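Long-range contacts in leucine aminopeptidase 1 (Caenorhabditis elegans, PDB 2HB6), which releases N-terminal amino acids, preferably leucine, from peptides with the help of two bound metal ions, and probably serves as a digestive enzyme: residues T333-R338 with M421-L426; V250-V255 with M360-G365; V254-G259 with T267-M272; S237-G242 with S295-A300. The protein carries 1 engineered substitution. All blocks are in the same frame, centred on the assembly; numbering follows the deposited sequence.

Contact 1 of 4, residues T333-R338 with M421-L426. With NA (sodium ion), chain G; NA (sodium ion), chain F; SO4 (sulfate ion), chain C.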
loop_
_atom_site.group_PDB
_atom_site.type_symbol
_atom_site.label_atom_id
_atom_site.label_comp_id
_atom_site.label_asym_id
_atom_site.label_seq_id
_atom_site.Cartn_x
_atom_site.Cartn_y
_atom_site.Cartn_z
ATOM N N THR A 333 -12.005 4.372 15.821
ATOM C CA THR A 333 -11.487 4.230 17.180
ATOM C C THR A 333 -10.143 4.944 17.401
ATOM O O THR A 333 -9.750 5.191 18.543
ATOM C CB THR A 333 -11.340 2.755 17.592
ATOM O OG1 THR A 333 -10.366 2.136 16.752
ATOM C CG2 THR A 333 -12.679 2.018 17.479
ATOM N N ASP A 334 -9.449 5.267 16.313
ATOM C CA ASP A 334 -8.263 6.127 16.363
ATOM C C ASP A 334 -8.608 7.630 16.408
ATOM O O ASP A 334 -7.723 8.487 16.355
ATOM C CB ASP A 334 -7.341 5.826 15.180
ATOM C CG ASP A 334 -5.907 6.289 15.419
ATOM O OD1 ASP A 334 -5.538 6.543 16.588
ATOM O OD2 ASP A 334 -5.158 6.435 14.434
ATOM N N ALA A 335 -9.885 7.957 16.530
ATOM C CA ALA A 335 -10.284 9.342 16.737
ATOM C C ALA A 335 -10.982 9.480 18.084
ATOM O O ALA A 335 -12.074 10.047 18.184
ATOM C CB ALA A 335 -11.179 9.807 15.595
ATOM N N GLU A 336 -10.338 8.954 19.128
ATOM C CA GLU A 336 -10.923 8.763 20.466
ATOM C C GLU A 336 -10.661 9.930 21.412
ATOM O O GLU A 336 -11.413 10.168 22.356
ATOM C CB GLU A 336 -10.354 7.479 21.093
ATOM C CG GLU A 336 -9.009 7.646 21.840
ATOM C CD GLU A 336 -7.853 8.025 20.933
ATOM O OE1 GLU A 336 -6.925 8.739 21.405
ATOM O OE2 GLU A 336 -7.864 7.643 19.736
ATOM N N GLY A 337 -9.554 10.638 21.169
ATOM C CA GLY A 337 -9.163 11.761 21.983
ATOM C C GLY A 337 -10.229 12.833 22.022
ATOM O O GLY A 337 -10.518 13.404 23.065
ATOM N N ARG A 338 -10.844 13.089 20.875
ATOM C CA ARG A 338 -11.870 14.099 20.804
ATOM C C ARG A 338 -13.108 13.665 21.601
ATOM O O ARG A 338 -13.860 14.519 22.083
ATOM C CB ARG A 338 -12.211 14.393 19.332
ATOM C CG ARG A 338 -12.760 13.180 18.551
ATOM C CD ARG A 338 -12.676 13.425 17.034
ATOM N NE ARG A 338 -11.307 13.285 16.544
ATOM C CZ ARG A 338 -10.967 13.288 15.257
ATOM N NH1 ARG A 338 -11.897 13.436 14.338
ATOM N NH2 ARG A 338 -9.700 13.143 14.894
ATOM N N MET A 421 -24.232 12.468 15.751
ATOM C CA MET A 421 -23.063 12.741 14.909
ATOM C C MET A 421 -22.159 11.505 14.891
ATOM O O MET A 421 -22.322 10.603 15.718
ATOM C CB MET A 421 -22.277 13.965 15.421
ATOM C CG MET A 421 -21.579 13.714 16.762
ATOM S SD MET A 421 -21.295 15.197 17.747
ATOM C CE MET A 421 -22.935 15.402 18.470
ATOM N N LYS A 422 -21.242 11.459 13.918
ATOM C CA LYS A 422 -20.113 10.521 13.931
ATOM C C LYS A 422 -18.950 11.224 14.615
ATOM O O LYS A 422 -18.940 12.452 14.709
ATOM C CB LYS A 422 -19.701 10.145 12.496
ATOM C CG LYS A 422 -20.764 9.339 11.745
ATOM C CD LYS A 422 -20.254 8.790 10.410
ATOM C CE LYS A 422 -21.350 7.999 9.676
ATOM N NZ LYS A 422 -20.818 7.383 8.405
ATOM N N ASN A 423 -17.960 10.470 15.078
ATOM C CA ASN A 423 -16.784 11.100 15.657
ATOM C C ASN A 423 -15.743 11.543 14.630
ATOM O O ASN A 423 -14.891 12.371 14.935
ATOM C CB ASN A 423 -16.165 10.248 16.776
ATOM C CG ASN A 423 -15.432 9.010 16.255
ATOM O OD1 ASN A 423 -15.926 8.295 15.382
ATOM N ND2 ASN A 423 -14.256 8.745 16.812
ATOM N N SER A 424 -15.836 11.028 13.403
ATOM C CA SER A 424 -14.846 11.342 12.381
ATOM C C SER A 424 -15.449 11.138 11.002
ATOM O O SER A 424 -16.569 10.632 10.868
ATOM C CB SER A 424 -13.568 10.505 12.559
ATOM O OG SER A 424 -13.598 9.329 11.775
ATOM N N ASN A 425 -14.724 11.585 9.984
ATOM C CA ASN A 425 -15.085 11.329 8.600
ATOM C C ASN A 425 -13.905 10.600 7.960
ATOM O O ASN A 425 -12.772 11.079 7.998
ATOM C CB ASN A 425 -15.388 12.659 7.878
ATOM C CG ASN A 425 -15.910 12.451 6.449
ATOM O OD1 ASN A 425 -15.273 11.784 5.636
ATOM N ND2 ASN A 425 -17.074 13.028 6.145
ATOM N N LEU A 426 -14.169 9.442 7.371
ATOM C CA LEU A 426 -13.079 8.591 6.915
ATOM C C LEU A 426 -12.722 8.821 5.460
ATOM O O LEU A 426 -11.784 8.211 4.947
ATOM C CB LEU A 426 -13.401 7.118 7.154
ATOM C CG LEU A 426 -13.436 6.712 8.626
ATOM C CD1 LEU A 426 -13.874 5.265 8.717
ATOM C CD2 LEU A 426 -12.063 6.918 9.258
HETATM NA NA NA G . -5.910 8.904 18.278
HETATM NA NA NA F . -5.148 9.990 20.703
HETATM S S SO4 C . -8.079 12.230 18.519
HETATM O O1 SO4 C . -7.436 13.097 19.496
HETATM O O2 SO4 C . -9.525 12.375 18.521
HETATM O O3 SO4 C . -7.690 12.595 17.152
HETATM O O4 SO4 C . -7.699 10.880 18.853
HETATM O O HOH W 1 -4.616 10.452 16.137
#
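Ala-335 and Arg-338, which belong to the Asn-Thr-Asp-Ala-Glu-Gly-Arg signature of M17 aminopeptidases, meet Asn-423 and Ser-424 of a loop beside the metal site. Two hydrogen bonds join the segments. Asn-423 ND2 gives one to Ala-335 O (2.9 Å), approaching from 55° out of the carbonyl plane, while the oxygen lies in the amide plane of the donor. The return bond runs from Arg-338 NH1 to Asn-423 O (3.2 Å). Packing accompanies the two bonds: the methyl of Ala-335 sits 3.5 Å above the centre of the Arg-338 guanidinium, covering one face, and touches Ser-424 CB.

The arginine's torsions bring its guanidinium to a sulfate, probably from the crystallisation liquor: CG lies between the backbone N and the carbonyl carbon (chi1 61°), and the chain then bends at chi3 (76°). Gly-337 N reaches SO4 O4 at 3.0 Å, and Arg-338 NH2 reaches SO4 O3 at 3.1 Å. Arg-338 is a predicted active-site residue, and the anion may mark its pocket. Replacing Arg-338 by an alanine would probably cost the anion the NE and NH2 bonds, leave Asn-423 O without this donor and uncover the methyl of Ala-335. Asp-334 and Glu-336 are, by similarity, zinc ligands; two sodium ions are modelled here, Asp-334 holding one through O and OD1 and Glu-336 bridging both. SO4 O2 takes bonds from both Arg-338 N and Arg-338 NE, each at 2.8 Å.

Contact 2 of 4, residues V250-V255 with M360-G365. With NA (sodium ion), chain F.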
loop_
_atom_site.group_PDB
_atom_site.type_symbol
_atom_site.label_atom_id
_atom_site.label_comp_id
_atom_site.label_asym_id
_atom_site.label_seq_id
_atom_site.Cartn_x
_atom_site.Cartn_y
_atom_site.Cartn_z
ATOM N N VAL A 250 -8.789 22.253 29.853
ATOM C CA VAL A 250 -9.150 20.846 29.661
ATOM C C VAL A 250 -8.033 20.198 28.831
ATOM O O VAL A 250 -7.668 20.713 27.787
ATOM C CB VAL A 250 -10.522 20.712 28.946
ATOM C CG1 VAL A 250 -10.954 19.235 28.848
ATOM C CG2 VAL A 250 -11.597 21.543 29.704
ATOM N N GLY A 251 -7.472 19.091 29.309
ATOM C CA GLY A 251 -6.314 18.491 28.654
ATOM C C GLY A 251 -6.559 17.049 28.257
ATOM O O GLY A 251 -7.146 16.288 29.017
ATOM N N LYS A 252 -6.103 16.667 27.062
ATOM C CA LYS A 252 -6.219 15.287 26.609
ATOM C C LYS A 252 -5.096 14.451 27.191
ATOM O O LYS A 252 -3.916 14.678 26.880
ATOM C CB LYS A 252 -6.176 15.217 25.080
ATOM C CG LYS A 252 -6.156 13.789 24.519
ATOM C CD LYS A 252 -5.762 13.820 23.038
ATOM C CE LYS A 252 -5.515 12.410 22.600
ATOM N NZ LYS A 252 -5.349 12.261 21.110
ATOM N N GLY A 253 -5.467 13.479 28.023
ATOM C CA GLY A 253 -4.487 12.665 28.754
ATOM C C GLY A 253 -4.556 11.204 28.366
ATOM O O GLY A 253 -4.728 10.326 29.224
ATOM N N VAL A 254 -4.402 10.941 27.074
ATOM C CA VAL A 254 -4.343 9.569 26.572
ATOM C C VAL A 254 -2.939 9.030 26.807
ATOM O O VAL A 254 -1.995 9.370 26.087
ATOM C CB VAL A 254 -4.767 9.476 25.069
ATOM C CG1 VAL A 254 -4.567 8.050 24.544
ATOM C CG2 VAL A 254 -6.257 9.862 24.928
ATOM N N VAL A 255 -2.787 8.218 27.851
ATOM C CA VAL A 255 -1.439 7.798 28.276
ATOM C C VAL A 255 -0.775 6.890 27.223
ATOM O O VAL A 255 0.446 6.850 27.104
ATOM C CB VAL A 255 -1.454 7.119 29.680
ATOM C CG1 VAL A 255 -1.977 8.109 30.730
ATOM C CG2 VAL A 255 -2.314 5.842 29.683
ATOM N N MET A 360 -6.755 21.525 25.164
ATOM C CA MET A 360 -5.481 21.386 24.477
ATOM C C MET A 360 -5.151 19.906 24.386
ATOM O O MET A 360 -5.335 19.158 25.349
ATOM C CB MET A 360 -4.371 22.164 25.195
ATOM C CG MET A 360 -3.019 22.179 24.439
ATOM S SD MET A 360 -1.701 23.188 25.176
ATOM C CE MET A 360 -1.313 22.264 26.685
ATOM N N ALA A 361 -4.708 19.479 23.205
ATOM C CA ALA A 361 -4.619 18.070 22.897
ATOM C C ALA A 361 -3.674 17.849 21.735
ATOM O O ALA A 361 -3.567 18.684 20.839
ATOM C CB ALA A 361 -5.978 17.519 22.552
ATOM N N THR A 362 -3.016 16.697 21.755
ATOM C CA THR A 362 -2.298 16.170 20.599
ATOM C C THR A 362 -3.288 15.326 19.775
ATOM O O THR A 362 -3.459 14.145 20.037
ATOM C CB THR A 362 -1.108 15.265 21.069
ATOM O OG1 THR A 362 -1.612 14.242 21.936
ATOM C CG2 THR A 362 -0.081 16.077 21.847
ATOM N N LEU A 363 -4.009 15.941 18.857
ATOM C CA LEU A 363 -5.027 15.196 18.139
ATOM C C LEU A 363 -4.772 14.507 16.844
ATOM O O LEU A 363 -4.987 13.325 16.705
ATOM C CB LEU A 363 -6.248 16.046 17.883
ATOM C CG LEU A 363 -7.106 16.545 19.004
ATOM C CD1 LEU A 363 -6.616 17.951 19.220
ATOM C CD2 LEU A 363 -8.531 16.545 18.538
ATOM N N THR A 364 -4.456 15.295 15.845
ATOM C CA THR A 364 -4.325 14.756 14.524
ATOM C C THR A 364 -2.987 14.995 13.890
ATOM O O THR A 364 -2.336 15.991 14.143
ATOM C CB THR A 364 -5.386 15.426 13.628
ATOM O OG1 THR A 364 -5.197 16.849 13.664
ATOM C CG2 THR A 364 -6.767 15.257 14.200
ATOM N N GLY A 365 -2.623 14.070 13.021
ATOM C CA GLY A 365 -1.422 14.211 12.263
ATOM C C GLY A 365 -1.750 15.298 11.250
ATOM O O GLY A 365 -0.849 15.949 10.751
HETATM NA NA NA F . -5.148 9.990 20.703
HETATM O O HOH W 2 -2.826 15.212 24.333
#
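Lys-252 turns its CG away from the backbone N (chi1 174°), and its chain stays extended as far as NZ, so that the whole side chain runs beside Ala-361 and Thr-362 to a metal ion. A straight lysine thus spans the distance from a strand to the site beyond the end of its neighbour. The first part of the path is tight: Lys-252 CB and Ala-361 CB are only 3.4 Å apart, closer than usual for two carbons, and Lys-252 CD lies against the same methyl. At the far end Lys-252 NZ binds the ion, modelled as sodium, at 2.3 Å and comes within 2.9 Å of Thr-362 O. Thr-362, with its OG1 between the backbone N and the carbonyl carbon (chi1 55°), directs its hydroxyl to Asp-275, another ligand of this ion, and so acts in its second shell.

Behind the lysine the backbones pair as parallel strands, with Gly-251 opposite Met-360. Met-360 N donates to Val-250 O (2.9 Å) and Lys-252 N to Met-360 O (3.1 Å). Past Ala-361 the chains part, and a water takes over the pairing: it donates to Lys-252 O (2.8 Å) and accepts from Thr-362 N (3.0 Å).

Helix 337-350 packs on Val-250 and Ala-361. Adjacent parallel strands whose C-terminal ends deliver metal-site residues are typical of the alpha/beta catalytic domain of zinc exopeptidases, where Lys-252 is, by similarity, a ligand of the second zinc.

Contact 3 of 4, residues V254-G259 with T267-M272. With NA (sodium ion), chain F; NA (sodium ion), chain G.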
loop_
_atom_site.group_PDB
_atom_site.type_symbol
_atom_site.label_atom_id
_atom_site.label_comp_id
_atom_site.label_asym_id
_atom_site.label_seq_id
_atom_site.Cartn_x
_atom_site.Cartn_y
_atom_site.Cartn_z
ATOM N N VAL A 254 -4.402 10.941 27.074
ATOM C CA VAL A 254 -4.343 9.569 26.572
ATOM C C VAL A 254 -2.939 9.030 26.807
ATOM O O VAL A 254 -1.995 9.370 26.087
ATOM C CB VAL A 254 -4.767 9.476 25.069
ATOM C CG1 VAL A 254 -4.567 8.050 24.544
ATOM C CG2 VAL A 254 -6.257 9.862 24.928
ATOM N N VAL A 255 -2.787 8.218 27.851
ATOM C CA VAL A 255 -1.439 7.798 28.276
ATOM C C VAL A 255 -0.775 6.890 27.223
ATOM O O VAL A 255 0.446 6.850 27.104
ATOM C CB VAL A 255 -1.454 7.119 29.680
ATOM C CG1 VAL A 255 -1.977 8.109 30.730
ATOM C CG2 VAL A 255 -2.314 5.842 29.683
ATOM N N TYR A 256 -1.608 6.189 26.455
ATOM C CA TYR A 256 -1.168 5.501 25.246
ATOM C C TYR A 256 -2.344 5.296 24.306
ATOM O O TYR A 256 -3.425 4.920 24.742
ATOM C CB TYR A 256 -0.592 4.115 25.581
ATOM C CG TYR A 256 0.255 3.604 24.447
ATOM C CD1 TYR A 256 1.595 3.987 24.338
ATOM C CD2 TYR A 256 -0.284 2.788 23.460
ATOM C CE1 TYR A 256 2.374 3.563 23.295
ATOM C CE2 TYR A 256 0.500 2.333 22.408
ATOM C CZ TYR A 256 1.820 2.724 22.341
ATOM O OH TYR A 256 2.601 2.288 21.318
ATOM N N ASP A 257 -2.115 5.521 23.015
ATOM C CA ASP A 257 -3.114 5.242 21.991
ATOM C C ASP A 257 -2.610 4.172 21.009
ATOM O O ASP A 257 -1.746 4.456 20.183
ATOM C CB ASP A 257 -3.378 6.526 21.215
ATOM C CG ASP A 257 -4.629 6.453 20.368
ATOM O OD1 ASP A 257 -5.401 5.473 20.436
ATOM O OD2 ASP A 257 -4.846 7.434 19.632
ATOM N N THR A 258 -3.157 2.959 21.097
ATOM C CA THR A 258 -2.847 1.911 20.108
ATOM C C THR A 258 -3.619 2.166 18.807
ATOM O O THR A 258 -3.359 1.528 17.796
ATOM C CB THR A 258 -3.285 0.527 20.588
ATOM O OG1 THR A 258 -4.708 0.524 20.747
ATOM C CG2 THR A 258 -2.597 0.140 21.921
ATOM N N GLY A 259 -4.577 3.093 18.864
ATOM C CA GLY A 259 -5.539 3.321 17.795
ATOM C C GLY A 259 -6.851 2.621 18.113
ATOM O O GLY A 259 -7.879 2.906 17.495
ATOM N N THR A 267 4.637 1.418 11.967
ATOM C CA THR A 267 5.465 2.626 12.108
ATOM C C THR A 267 4.721 3.822 12.723
ATOM O O THR A 267 5.344 4.809 13.128
ATOM C CB THR A 267 6.124 3.040 10.769
ATOM O OG1 THR A 267 5.114 3.183 9.755
ATOM C CG2 THR A 267 7.160 1.999 10.334
ATOM N N GLY A 268 3.395 3.728 12.811
ATOM C CA GLY A 268 2.578 4.829 13.334
ATOM C C GLY A 268 2.316 4.759 14.832
ATOM O O GLY A 268 1.919 5.750 15.442
ATOM N N MET A 269 2.524 3.583 15.421
ATOM C CA MET A 269 2.306 3.371 16.870
ATOM C C MET A 269 3.459 3.755 17.839
ATOM O O MET A 269 3.196 4.170 18.972
ATOM C CB MET A 269 1.801 1.947 17.159
ATOM C CG MET A 269 1.059 1.813 18.503
ATOM S SD MET A 269 0.656 0.100 18.966
ATOM C CE MET A 269 -0.524 -0.274 17.663
ATOM N N PRO A 270 4.736 3.621 17.410
ATOM C CA PRO A 270 5.757 4.277 18.238
ATOM C C PRO A 270 5.525 5.783 18.334
ATOM O O PRO A 270 5.027 6.394 17.376
ATOM C CB PRO A 270 7.073 3.989 17.482
ATOM C CG PRO A 270 6.793 2.746 16.689
ATOM C CD PRO A 270 5.343 2.898 16.272
ATOM N N ASN A 271 5.909 6.352 19.480
ATOM C CA ASN A 271 5.593 7.730 19.907
ATOM C C ASN A 271 4.206 7.969 20.536
ATOM O O ASN A 271 3.931 9.080 20.994
ATOM C CB ASN A 271 5.859 8.772 18.805
ATOM C CG ASN A 271 7.183 8.544 18.064
ATOM O OD1 ASN A 271 8.140 7.971 18.603
ATOM N ND2 ASN A 271 7.234 9.003 16.814
ATOM N N MET A 272 3.333 6.962 20.582
ATOM C CA MET A 272 1.978 7.207 21.114
ATOM C C MET A 272 1.836 7.288 22.654
ATOM O O MET A 272 0.757 7.610 23.166
ATOM C CB MET A 272 0.932 6.282 20.492
ATOM C CG MET A 272 0.760 6.451 18.980
ATOM S SD MET A 272 0.289 8.132 18.513
ATOM C CE MET A 272 1.505 8.470 17.238
HETATM NA NA NA F . -5.148 9.990 20.703
HETATM NA NA NA G . -5.910 8.904 18.278
HETATM O O HOH W 1 -4.616 10.452 16.137
#
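The ring of Tyr-256 is met by two methionines, Met-272 over one face and Met-269 at the edge, and both side chains cross it at about a right angle. Met-272 CB makes a CH-pi contact, 4.2 Å from the ring centroid and 17° off the normal. Met-269 SD lies in the ring plane, 5.4 Å from the centroid, a Met-aromatic contact of the edge type. With CG anti to the backbone N (chi1 -158°), Met-269 extends past the phenol, and its CG stands 3.2 Å from Tyr-256 OH. The bend at chi3 then carries Met-269 CE to Thr-258 O (3.4 Å). Met-272 CB also rests on Asp-257 O, at 3.3 Å.

The tyrosine hydroxyl bonds to Pro-316 O of a third subunit, so one side chain takes part both in packing within the chain and in a subunit contact. A leucine in its place would probably leave that carbonyl without its donor and Met-272 without an aromatic face.

One residue on in the chain, Asp-257 OD2 bridges both metal ions, while Asp-257 OD1 closes an Asx turn with Gly-259 N (3.0 Å). CH-pi, Met-aromatic and carbon-to-carbonyl contacts thus join the segments without a conventional hydrogen bond, leaving the carboxylate to the metals, the Asx turn and Asn-307.

Contact 4 of 4, residues S237-G242 with S295-A300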
loop_
_atom_site.group_PDB
_atom_site.type_symbol
_atom_site.label_atom_id
_atom_site.label_comp_id
_atom_site.label_asym_id
_atom_site.label_seq_id
_atom_site.Cartn_x
_atom_site.Cartn_y
_atom_site.Cartn_z
ATOM N N SER A 237 -9.310 22.461 41.150
ATOM C CA SER A 237 -10.015 23.741 41.132
ATOM C C SER A 237 -9.392 24.767 42.066
ATOM O O SER A 237 -9.144 24.489 43.253
ATOM C CB SER A 237 -11.506 23.558 41.436
ATOM O OG SER A 237 -12.137 22.815 40.401
ATOM N N HIS A 238 -9.142 25.944 41.499
ATOM C CA HIS A 238 -8.626 27.106 42.206
ATOM C C HIS A 238 -9.737 28.150 42.193
ATOM O O HIS A 238 -9.885 28.936 41.248
ATOM C CB HIS A 238 -7.370 27.605 41.487
ATOM C CG HIS A 238 -6.793 28.880 42.028
ATOM N ND1 HIS A 238 -6.009 28.922 43.165
ATOM C CD2 HIS A 238 -6.827 30.149 41.547
ATOM C CE1 HIS A 238 -5.606 30.164 43.375
ATOM N NE2 HIS A 238 -6.084 30.927 42.407
ATOM N N GLU A 239 -10.554 28.119 43.236
ATOM C CA GLU A 239 -11.768 28.911 43.256
ATOM C C GLU A 239 -11.547 30.218 43.997
ATOM O O GLU A 239 -11.086 30.226 45.139
ATOM C CB GLU A 239 -12.907 28.094 43.854
ATOM C CG GLU A 239 -13.106 26.803 43.071
ATOM C CD GLU A 239 -14.284 25.978 43.534
ATOM O OE1 GLU A 239 -14.363 25.665 44.742
ATOM O OE2 GLU A 239 -15.118 25.627 42.675
ATOM N N VAL A 240 -11.819 31.314 43.299
ATOM C CA VAL A 240 -11.655 32.655 43.833
ATOM C C VAL A 240 -13.045 33.289 43.913
ATOM O O VAL A 240 -13.613 33.694 42.888
ATOM C CB VAL A 240 -10.686 33.511 42.968
ATOM C CG1 VAL A 240 -10.515 34.894 43.582
ATOM C CG2 VAL A 240 -9.317 32.815 42.842
ATOM N N PRO A 241 -13.623 33.339 45.132
ATOM C CA PRO A 241 -14.948 33.941 45.332
ATOM C C PRO A 241 -15.041 35.325 44.690
ATOM O O PRO A 241 -14.115 36.134 44.814
ATOM C CB PRO A 241 -15.054 34.042 46.859
ATOM C CG PRO A 241 -14.243 32.872 47.347
ATOM C CD PRO A 241 -13.060 32.822 46.396
ATOM N N GLY A 242 -16.128 35.556 43.960
ATOM C CA GLY A 242 -16.344 36.817 43.255
ATOM C C GLY A 242 -15.438 37.149 42.073
ATOM O O GLY A 242 -15.448 38.280 41.598
ATOM N N SER A 295 -5.546 35.330 40.147
ATOM C CA SER A 295 -6.610 36.109 40.788
ATOM C C SER A 295 -8.024 35.697 40.348
ATOM O O SER A 295 -9.021 36.206 40.873
ATOM C CB SER A 295 -6.386 37.599 40.517
ATOM O OG SER A 295 -6.606 37.885 39.150
ATOM N N GLN A 296 -8.110 34.798 39.370
ATOM C CA GLN A 296 -9.407 34.343 38.855
ATOM C C GLN A 296 -9.671 32.892 39.190
ATOM O O GLN A 296 -8.763 32.167 39.576
ATOM C CB GLN A 296 -9.482 34.545 37.339
ATOM C CG GLN A 296 -9.148 35.960 36.909
ATOM C CD GLN A 296 -10.136 36.995 37.448
ATOM O OE1 GLN A 296 -11.346 36.789 37.425
ATOM N NE2 GLN A 296 -9.610 38.115 37.941
ATOM N N THR A 297 -10.922 32.468 39.036
ATOM C CA THR A 297 -11.250 31.067 39.169
ATOM C C THR A 297 -10.655 30.278 38.001
ATOM O O THR A 297 -10.797 30.669 36.831
ATOM C CB THR A 297 -12.765 30.857 39.332
ATOM O OG1 THR A 297 -13.187 31.515 40.536
ATOM C CG2 THR A 297 -13.121 29.363 39.432
ATOM N N LEU A 298 -9.933 29.209 38.332
ATOM C CA LEU A 298 -9.200 28.429 37.333
ATOM C C LEU A 298 -9.359 26.955 37.660
ATOM O O LEU A 298 -9.253 26.562 38.824
ATOM C CB LEU A 298 -7.706 28.805 37.318
ATOM C CG LEU A 298 -6.771 28.155 36.275
ATOM C CD1 LEU A 298 -7.098 28.606 34.840
ATOM C CD2 LEU A 298 -5.295 28.470 36.599
ATOM N N HIS A 299 -9.619 26.149 36.630
ATOM C CA HIS A 299 -9.768 24.699 36.787
ATOM C C HIS A 299 -8.852 23.989 35.780
ATOM O O HIS A 299 -8.752 24.407 34.625
ATOM C CB HIS A 299 -11.213 24.260 36.510
ATOM C CG HIS A 299 -12.258 25.045 37.252
ATOM N ND1 HIS A 299 -12.663 24.722 38.529
ATOM C CD2 HIS A 299 -13.022 26.097 36.870
ATOM C CE1 HIS A 299 -13.613 25.558 38.915
ATOM N NE2 HIS A 299 -13.853 26.400 37.924
ATOM N N ALA A 300 -8.187 22.924 36.213
ATOM C CA ALA A 300 -7.549 21.992 35.273
ATOM C C ALA A 300 -8.430 20.751 35.231
ATOM O O ALA A 300 -8.808 20.222 36.285
ATOM C CB ALA A 300 -6.135 21.638 35.729
#
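Ser-237 and His-299 face each other as a non-hydrogen-bonded pair of antiparallel strands, and their side chains supply the bond that the backbones lack there. Ser-237 OG and His-299 ND1 are hydrogen-bonded at 2.7 Å, the hydroxyl lying in the ring plane at its edge. With OG anti to the carbonyl carbon (chi1 -66°) and the imidazole turned likewise (chi1 -50°), the two groups converge on one face of the sheet.

Backbone bonds follow at the next pair, where His-238 N donates to Leu-298 O (2.7 Å) and Leu-298 N to His-238 O (2.9 Å). Beyond it the pairing passes to a side chain: Val-240 N donates to Thr-297 OG1 at 3.1 Å, an oxygen also bonded to Ser-243.

Packing completes the contact. Val-240 spreads its methyls over two carbonyls, CG1 near Ser-295 O and CG2 near Gln-296 O, each at 3.4 Å. His-238 CD2 brings the ring edge to Gln-296 O, while NE2 bonds to Phe-294 O.

On the face of His-238 and Leu-298 lies helix 277-290, through Tyr-286 and Val-290. Strand 232-238 also pairs with strand 203-208, and strand 297-307 with strand 246-254, so the contact joins two inner strands of the catalytic sheet.

How the contacts relate
Following the chain from the N terminus, contact 4 opens first, at 237-242, and closes at 295-300, pairing two antiparallel strands of the catalytic sheet far from the metals. Inside its loop, contact 3 closes a short loop from 254-259 to 267-272. Contact 2 starts from the same part of the chain, on the preceding strand 246-254, and shares Val-254 and Val-255 with contact 3; the two start together, contact 3 closing early and contact 2 late, at 360-365, so that contact 2 crosses contact 4. Contact 1 opens at 333-338, within the loop of contact 2, and closes beyond it at 421-426; these two also cross. Contacts 1, 2 and 3 converge on one sodium ion, bringing distant stretches of sequence to a single site.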